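Alpha-galactosidase 1 (Saccharomyces cerevisiae, PDB 3LRK) hydrolyses terminal, non-reducing alpha-D-galactose residues from alpha-D-galactosides such as galactose oligosaccharides, galactomannans and galactolipids. Local coordinates at residues S114-Y119 and Y164-A169; E375-S380 and S389-Y394. The protein carries 1 engineered substitution. All blocks are in the same frame, centred on the assembly; numbering follows the deposited sequence.

Contact 1 of 2, residues S114-Y119 and Y164-A169; sequences SSAGEY and YHRYKA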
loop_
_atom_site.group_PDB
_atom_site.type_symbol
_atom_site.label_atom_id
_atom_site.label_comp_id
_atom_site.label_asym_id
_atom_site.label_seq_id
_atom_site.Cartn_x
_atom_site.Cartn_y
_atom_site.Cartn_z
ATOM N N SER A 114 11.171 -6.441 27.889
ATOM C CA SER A 114 12.293 -6.410 26.972
ATOM C C SER A 114 11.829 -5.936 25.598
ATOM O O SER A 114 10.696 -5.466 25.441
ATOM C CB SER A 114 12.980 -7.780 26.894
ATOM O OG SER A 114 14.279 -7.619 26.357
ATOM N N SER A 115 12.723 -6.019 24.617
ATOM C CA SER A 115 12.391 -5.672 23.235
ATOM C C SER A 115 12.896 -6.761 22.317
ATOM O O SER A 115 13.970 -7.316 22.546
ATOM C CB SER A 115 13.027 -4.328 22.841
ATOM O OG SER A 115 12.631 -3.921 21.539
ATOM N N ALA A 116 12.109 -7.051 21.276
ATOM C CA ALA A 116 12.487 -7.968 20.211
ATOM C C ALA A 116 13.445 -7.239 19.265
ATOM O O ALA A 116 13.223 -7.155 18.049
ATOM C CB ALA A 116 11.255 -8.446 19.461
ATOM N N GLY A 117 14.507 -6.703 19.849
ATOM C CA GLY A 117 15.490 -5.946 19.089
ATOM C C GLY A 117 16.832 -6.020 19.764
ATOM O O GLY A 117 16.983 -6.665 20.803
ATOM N N GLU A 118 17.808 -5.355 19.160
ATOM C CA GLU A 118 19.156 -5.291 19.678
ATOM C C GLU A 118 19.166 -4.554 21.025
ATOM O O GLU A 118 19.908 -4.920 21.936
ATOM C CB GLU A 118 20.041 -4.566 18.662
ATOM C CG GLU A 118 21.512 -4.591 19.020
ATOM C CD GLU A 118 22.388 -3.866 18.023
ATOM O OE1 GLU A 118 23.601 -3.760 18.308
ATOM O OE2 GLU A 118 21.877 -3.417 16.968
ATOM N N TYR A 119 18.343 -3.508 21.110
ATOM C CA TYR A 119 18.192 -2.683 22.305
ATOM C C TYR A 119 16.724 -2.486 22.597
ATOM O O TYR A 119 15.879 -2.663 21.722
ATOM C CB TYR A 119 18.807 -1.292 22.092
ATOM C CG TYR A 119 20.236 -1.316 21.633
ATOM C CD1 TYR A 119 20.561 -1.079 20.290
ATOM C CD2 TYR A 119 21.271 -1.594 22.532
ATOM C CE1 TYR A 119 21.881 -1.090 19.863
ATOM C CE2 TYR A 119 22.591 -1.618 22.116
ATOM C CZ TYR A 119 22.889 -1.372 20.781
ATOM O OH TYR A 119 24.193 -1.405 20.381
ATOM N N TYR A 164 6.032 -12.249 12.724
ATOM C CA TYR A 164 5.551 -13.437 13.413
ATOM C C TYR A 164 6.694 -14.335 13.909
ATOM O O TYR A 164 6.681 -14.772 15.052
ATOM C CB TYR A 164 4.616 -14.236 12.499
ATOM C CG TYR A 164 4.301 -15.623 12.999
ATOM C CD1 TYR A 164 3.264 -15.838 13.923
ATOM C CD2 TYR A 164 5.025 -16.725 12.543
ATOM C CE1 TYR A 164 2.964 -17.109 14.366
ATOM C CE2 TYR A 164 4.739 -18.011 12.993
ATOM C CZ TYR A 164 3.703 -18.194 13.901
ATOM O OH TYR A 164 3.406 -19.466 14.348
ATOM N N HIS A 165 7.672 -14.627 13.056
ATOM C CA HIS A 165 8.761 -15.512 13.477
ATOM C C HIS A 165 9.634 -14.896 14.581
ATOM O O HIS A 165 10.068 -15.601 15.494
ATOM C CB HIS A 165 9.565 -16.016 12.282
ATOM C CG HIS A 165 8.885 -17.142 11.553
ATOM N ND1 HIS A 165 8.637 -18.364 12.143
ATOM C CD2 HIS A 165 8.368 -17.219 10.303
ATOM C CE1 HIS A 165 8.020 -19.153 11.280
ATOM N NE2 HIS A 165 7.835 -18.478 10.161
ATOM N N ARG A 166 9.824 -13.578 14.535
ATOM C CA ARG A 166 10.584 -12.863 15.584
ATOM C C ARG A 166 9.869 -12.929 16.946
ATOM O O ARG A 166 10.507 -13.186 17.981
ATOM C CB ARG A 166 10.846 -11.404 15.174
ATOM C CG ARG A 166 11.628 -10.544 16.218
ATOM C CD ARG A 166 12.312 -9.315 15.580
ATOM N NE ARG A 166 11.363 -8.567 14.762
ATOM C CZ ARG A 166 10.537 -7.635 15.206
ATOM N NH1 ARG A 166 10.568 -7.235 16.488
ATOM N NH2 ARG A 166 9.675 -7.084 14.357
ATOM N N TYR A 167 8.560 -12.702 16.939
ATOM C CA TYR A 167 7.757 -12.794 18.168
ATOM C C TYR A 167 7.541 -14.228 18.653
ATOM O O TYR A 167 7.524 -14.473 19.876
ATOM C CB TYR A 167 6.464 -11.970 18.061
ATOM C CG TYR A 167 6.813 -10.514 18.186
ATOM C CD1 TYR A 167 6.855 -9.674 17.072
ATOM C CD2 TYR A 167 7.204 -9.993 19.430
ATOM C CE1 TYR A 167 7.244 -8.332 17.200
ATOM C CE2 TYR A 167 7.585 -8.675 19.563
ATOM C CZ TYR A 167 7.603 -7.850 18.460
ATOM O OH TYR A 167 7.984 -6.547 18.632
ATOM N N LYS A 168 7.428 -15.166 17.702
ATOM C CA LYS A 168 7.412 -16.596 18.014
ATOM C C LYS A 168 8.691 -17.093 18.677
ATOM O O LYS A 168 8.631 -17.960 19.553
ATOM C CB LYS A 168 7.095 -17.456 16.768
ATOM C CG LYS A 168 6.930 -18.950 17.088
ATOM C CD LYS A 168 6.365 -19.731 15.919
ATOM C CE LYS A 168 6.118 -21.193 16.299
ATOM N NZ LYS A 168 7.407 -21.966 16.371
ATOM N N ALA A 169 9.847 -16.562 18.264
ATOM C CA ALA A 169 11.115 -16.916 18.898
ATOM C C ALA A 169 11.073 -16.728 20.422
ATOM O O ALA A 169 11.533 -17.609 21.161
ATOM C CB ALA A 169 12.302 -16.133 18.270
#

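Contact 2 of 2, residues E375-S380 and S389-Y394; sequences EIFFDS and STWDIY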
loop_
_atom_site.group_PDB
_atom_site.type_symbol
_atom_site.label_atom_id
_atom_site.label_comp_id
_atom_site.label_asym_id
_atom_site.label_seq_id
_atom_site.Cartn_x
_atom_site.Cartn_y
_atom_site.Cartn_z
ATOM N N GLU A 375 -30.861 -1.125 15.741
ATOM C CA GLU A 375 -29.447 -0.726 15.680
ATOM C C GLU A 375 -28.601 -1.429 16.733
ATOM O O GLU A 375 -27.497 -1.893 16.432
ATOM C CB GLU A 375 -29.285 0.781 15.851
ATOM C CG GLU A 375 -29.806 1.628 14.711
ATOM C CD GLU A 375 -29.271 3.047 14.766
ATOM O OE1 GLU A 375 -29.019 3.557 15.882
ATOM O OE2 GLU A 375 -29.089 3.649 13.685
ATOM N N ILE A 376 -29.107 -1.479 17.966
ATOM C CA ILE A 376 -28.431 -2.169 19.069
ATOM C C ILE A 376 -28.192 -3.644 18.733
ATOM O O ILE A 376 -27.070 -4.144 18.862
ATOM C CB ILE A 376 -29.225 -2.051 20.393
ATOM C CG1 ILE A 376 -29.182 -0.611 20.913
ATOM C CG2 ILE A 376 -28.692 -3.032 21.431
ATOM C CD1 ILE A 376 -30.253 -0.287 21.956
ATOM N N PHE A 377 -29.244 -4.325 18.288
ATOM C CA PHE A 377 -29.148 -5.728 17.931
ATOM C C PHE A 377 -28.971 -5.856 16.422
ATOM O O PHE A 377 -29.818 -6.401 15.692
ATOM C CB PHE A 377 -30.333 -6.511 18.498
ATOM C CG PHE A 377 -30.382 -6.495 20.003
ATOM C CD1 PHE A 377 -31.241 -5.633 20.677
ATOM C CD2 PHE A 377 -29.546 -7.327 20.747
ATOM C CE1 PHE A 377 -31.276 -5.609 22.072
ATOM C CE2 PHE A 377 -29.572 -7.312 22.139
ATOM C CZ PHE A 377 -30.438 -6.453 22.804
ATOM N N PHE A 378 -27.807 -5.353 16.002
ATOM C CA PHE A 378 -27.419 -5.124 14.614
ATOM C C PHE A 378 -27.403 -6.358 13.705
ATOM O O PHE A 378 -27.567 -6.215 12.492
ATOM C CB PHE A 378 -26.046 -4.409 14.574
ATOM C CG PHE A 378 -24.977 -5.095 15.396
ATOM C CD1 PHE A 378 -24.211 -6.123 14.853
ATOM C CD2 PHE A 378 -24.744 -4.721 16.721
ATOM C CE1 PHE A 378 -23.235 -6.777 15.615
ATOM C CE2 PHE A 378 -23.768 -5.368 17.493
ATOM C CZ PHE A 378 -23.010 -6.392 16.940
ATOM N N ASP A 379 -27.173 -7.549 14.263
ATOM C CA ASP A 379 -27.209 -8.783 13.464
ATOM C C ASP A 379 -28.488 -9.612 13.672
ATOM O O ASP A 379 -28.539 -10.785 13.289
ATOM C CB ASP A 379 -25.967 -9.654 13.704
ATOM C CG ASP A 379 -24.679 -9.022 13.161
ATOM O OD1 ASP A 379 -24.746 -8.075 12.345
ATOM O OD2 ASP A 379 -23.591 -9.487 13.566
ATOM N N SER A 380 -29.510 -8.995 14.265
ATOM C CA SER A 380 -30.811 -9.645 14.469
ATOM C C SER A 380 -31.793 -9.306 13.353
ATOM O O SER A 380 -31.889 -8.147 12.928
ATOM C CB SER A 380 -31.407 -9.252 15.827
ATOM O OG SER A 380 -30.592 -9.714 16.892
ATOM N N SER A 389 -38.724 -8.132 21.850
ATOM C CA SER A 389 -38.748 -8.066 23.314
ATOM C C SER A 389 -38.481 -6.674 23.857
ATOM O O SER A 389 -37.971 -5.802 23.148
ATOM C CB SER A 389 -37.719 -9.028 23.913
ATOM O OG SER A 389 -38.006 -10.364 23.562
ATOM N N THR A 390 -38.822 -6.482 25.132
ATOM C CA THR A 390 -38.542 -5.238 25.845
ATOM C C THR A 390 -37.283 -5.426 26.699
ATOM O O THR A 390 -37.100 -6.473 27.328
ATOM C CB THR A 390 -39.770 -4.788 26.685
ATOM O OG1 THR A 390 -40.851 -4.480 25.798
ATOM C CG2 THR A 390 -39.462 -3.553 27.528
ATOM N N TRP A 391 -36.412 -4.417 26.690
ATOM C CA TRP A 391 -35.128 -4.492 27.390
ATOM C C TRP A 391 -35.011 -3.403 28.435
ATOM O O TRP A 391 -35.295 -2.242 28.151
ATOM C CB TRP A 391 -33.961 -4.382 26.397
ATOM C CG TRP A 391 -33.886 -5.547 25.456
ATOM C CD1 TRP A 391 -34.679 -5.771 24.366
ATOM C CD2 TRP A 391 -32.984 -6.660 25.534
ATOM N NE1 TRP A 391 -34.327 -6.952 23.758
ATOM C CE2 TRP A 391 -33.289 -7.518 24.453
ATOM C CE3 TRP A 391 -31.947 -7.014 26.410
ATOM C CZ2 TRP A 391 -32.589 -8.707 24.218
ATOM C CZ3 TRP A 391 -31.254 -8.196 26.178
ATOM C CH2 TRP A 391 -31.582 -9.030 25.090
ATOM N N ASP A 392 -34.592 -3.787 29.638
ATOM C CA ASP A 392 -34.309 -2.830 30.701
ATOM C C ASP A 392 -32.944 -2.191 30.478
ATOM O O ASP A 392 -31.965 -2.888 30.206
ATOM C CB ASP A 392 -34.353 -3.513 32.067
ATOM C CG ASP A 392 -35.777 -3.843 32.514
ATOM O OD1 ASP A 392 -36.729 -3.253 31.962
ATOM O OD2 ASP A 392 -35.934 -4.692 33.421
ATOM N N ILE A 393 -32.903 -0.867 30.580
ATOM C CA ILE A 393 -31.673 -0.103 30.408
ATOM C C ILE A 393 -31.033 0.125 31.771
ATOM O O ILE A 393 -31.683 0.628 32.691
ATOM C CB ILE A 393 -31.935 1.265 29.731
ATOM C CG1 ILE A 393 -32.723 1.087 28.426
ATOM C CG2 ILE A 393 -30.616 2.021 29.483
ATOM C CD1 ILE A 393 -33.299 2.375 27.869
ATOM N N TYR A 394 -29.765 -0.259 31.895
ATOM C CA TYR A 394 -28.988 0.031 33.088
ATOM C C TYR A 394 -27.858 1.006 32.756
ATOM O O TYR A 394 -27.128 0.805 31.781
ATOM C CB TYR A 394 -28.408 -1.252 33.676
ATOM C CG TYR A 394 -29.414 -2.143 34.366
ATOM C CD1 TYR A 394 -30.310 -2.921 33.632
ATOM C CD2 TYR A 394 -29.459 -2.221 35.757
ATOM C CE1 TYR A 394 -31.235 -3.748 34.268
ATOM C CE2 TYR A 394 -30.379 -3.049 36.402
ATOM C CZ TYR A 394 -31.258 -3.807 35.652
ATOM O OH TYR A 394 -32.171 -4.620 36.279
#

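Contact 1 of 2, residues S114-Y119 and Y164-A169
Ala-116, at the centre of an inverse gamma turn just past the C-terminal end of strand 109-115, faces Arg-166 and Tyr-167 on helix 160-177. The turn is defined by Gly-117 N bonding to Ser-115 O at 2.8 Å, and the backbones come closest at the CA atoms of Ala-116 and Arg-166, 7.0 Å apart. Arg-166 NH1 donates to Ala-116 O at 3.1 Å; the N-H...O angle of 139° shows a bent bond, and the oxygen stands off the guanidinium plane. With CG anti to the backbone N (chi1 179°), the extended first part of the chain brings Arg-166 CD to 3.4 Å from Ala-116 O, and the bend at chi3 (50°) then turns the guanidinium so that NH1 reaches that oxygen. The Ala-116 methyl meets both side chains, its CB 3.3 Å from Arg-166 NH1 and 3.7 Å from Tyr-167 CE2. Replacing Arg-166 by leucine removes the guanidinium and would probably cost Ala-116 O, Gln-156 O and Asn-150 OD1 the bonds they receive from it. Tyr-167 OH bonds the backbone O of Asp-149, the nucleophile, which places the contact beside the active site at the C-terminal ends of the TIM-barrel strands. Around it, strand 145-149 pairs with strand 109-115 and receives Ala-116 against Tyr-148, while Trp-196 of helix 193-196 packs on Tyr-167.

Contact 2 of 2, residues E375-S380 and S389-Y394
In the C-terminal beta-sandwich domain, Phe-377 and Trp-391 form an aromatic pair that joins the turn after helix 373-376 to the start of strand 391-395. Phe-377 is the first residue to leave helical phi/psi; it centres an inverse gamma turn and opens a type I beta turn closed by Ser-380 N bonding to Phe-377 O at 3.0 Å. The backbones stay well apart, with 11.3 Å between the nearest CA atoms, those of Phe-377 and Ser-389, so the two rings span the gap from opposite directions. Phe-377 CZ lies over one face of the indole, 3.3 Å above its plane and displaced toward the rim, with Trp-391 CZ2 nearest at 3.4 Å. Phe-377 CE1 reaches back along the indole to Trp-391 NE1 at 3.7 Å. The planes meet at 36°, and the Phe-377 ring centroid is 4.5 Å from that of the Trp-391 six-membered ring, a geometry that is neither a parallel stack nor a T-shape. The CA-CB bond of Phe-377 points at the other segment, and CG set anti to the carbonyl carbon (chi1 -63°) carries the ring on to the indole. Ile-376 CG2 sits against a face of the Phe-377 ring, and Lys-386 and Leu-387 of helix 385-388 also touch that ring. No hydrogen bond crosses between the segments: the pair is held by apolar and aromatic contact, while the buried indole N-H, Trp-391 NE1, is satisfied separately by Lys-386 O.

From the N terminus, the chain first meets contact 1, which closes a 44-residue loop between strand 109-115 and helix 160-177. That loop includes helix 131-140 and strand 145-149, the latter a neighbour of strand 109-115 in the eight-stranded parallel sheet, and both segments belong to the TIM-barrel domain. The chain then completes the barrel before entering the beta-sandwich domain, where contact 2 closes a much shorter loop of eight residues containing helix 385-388. The contacts are in series: contact 1 is complete before contact 2 begins, and they neither nest nor cross. Their centres are 44 Å apart, on opposite sides of the chain's centre, and their nearest atoms about 28 Å apart; each ties together elements of its own domain.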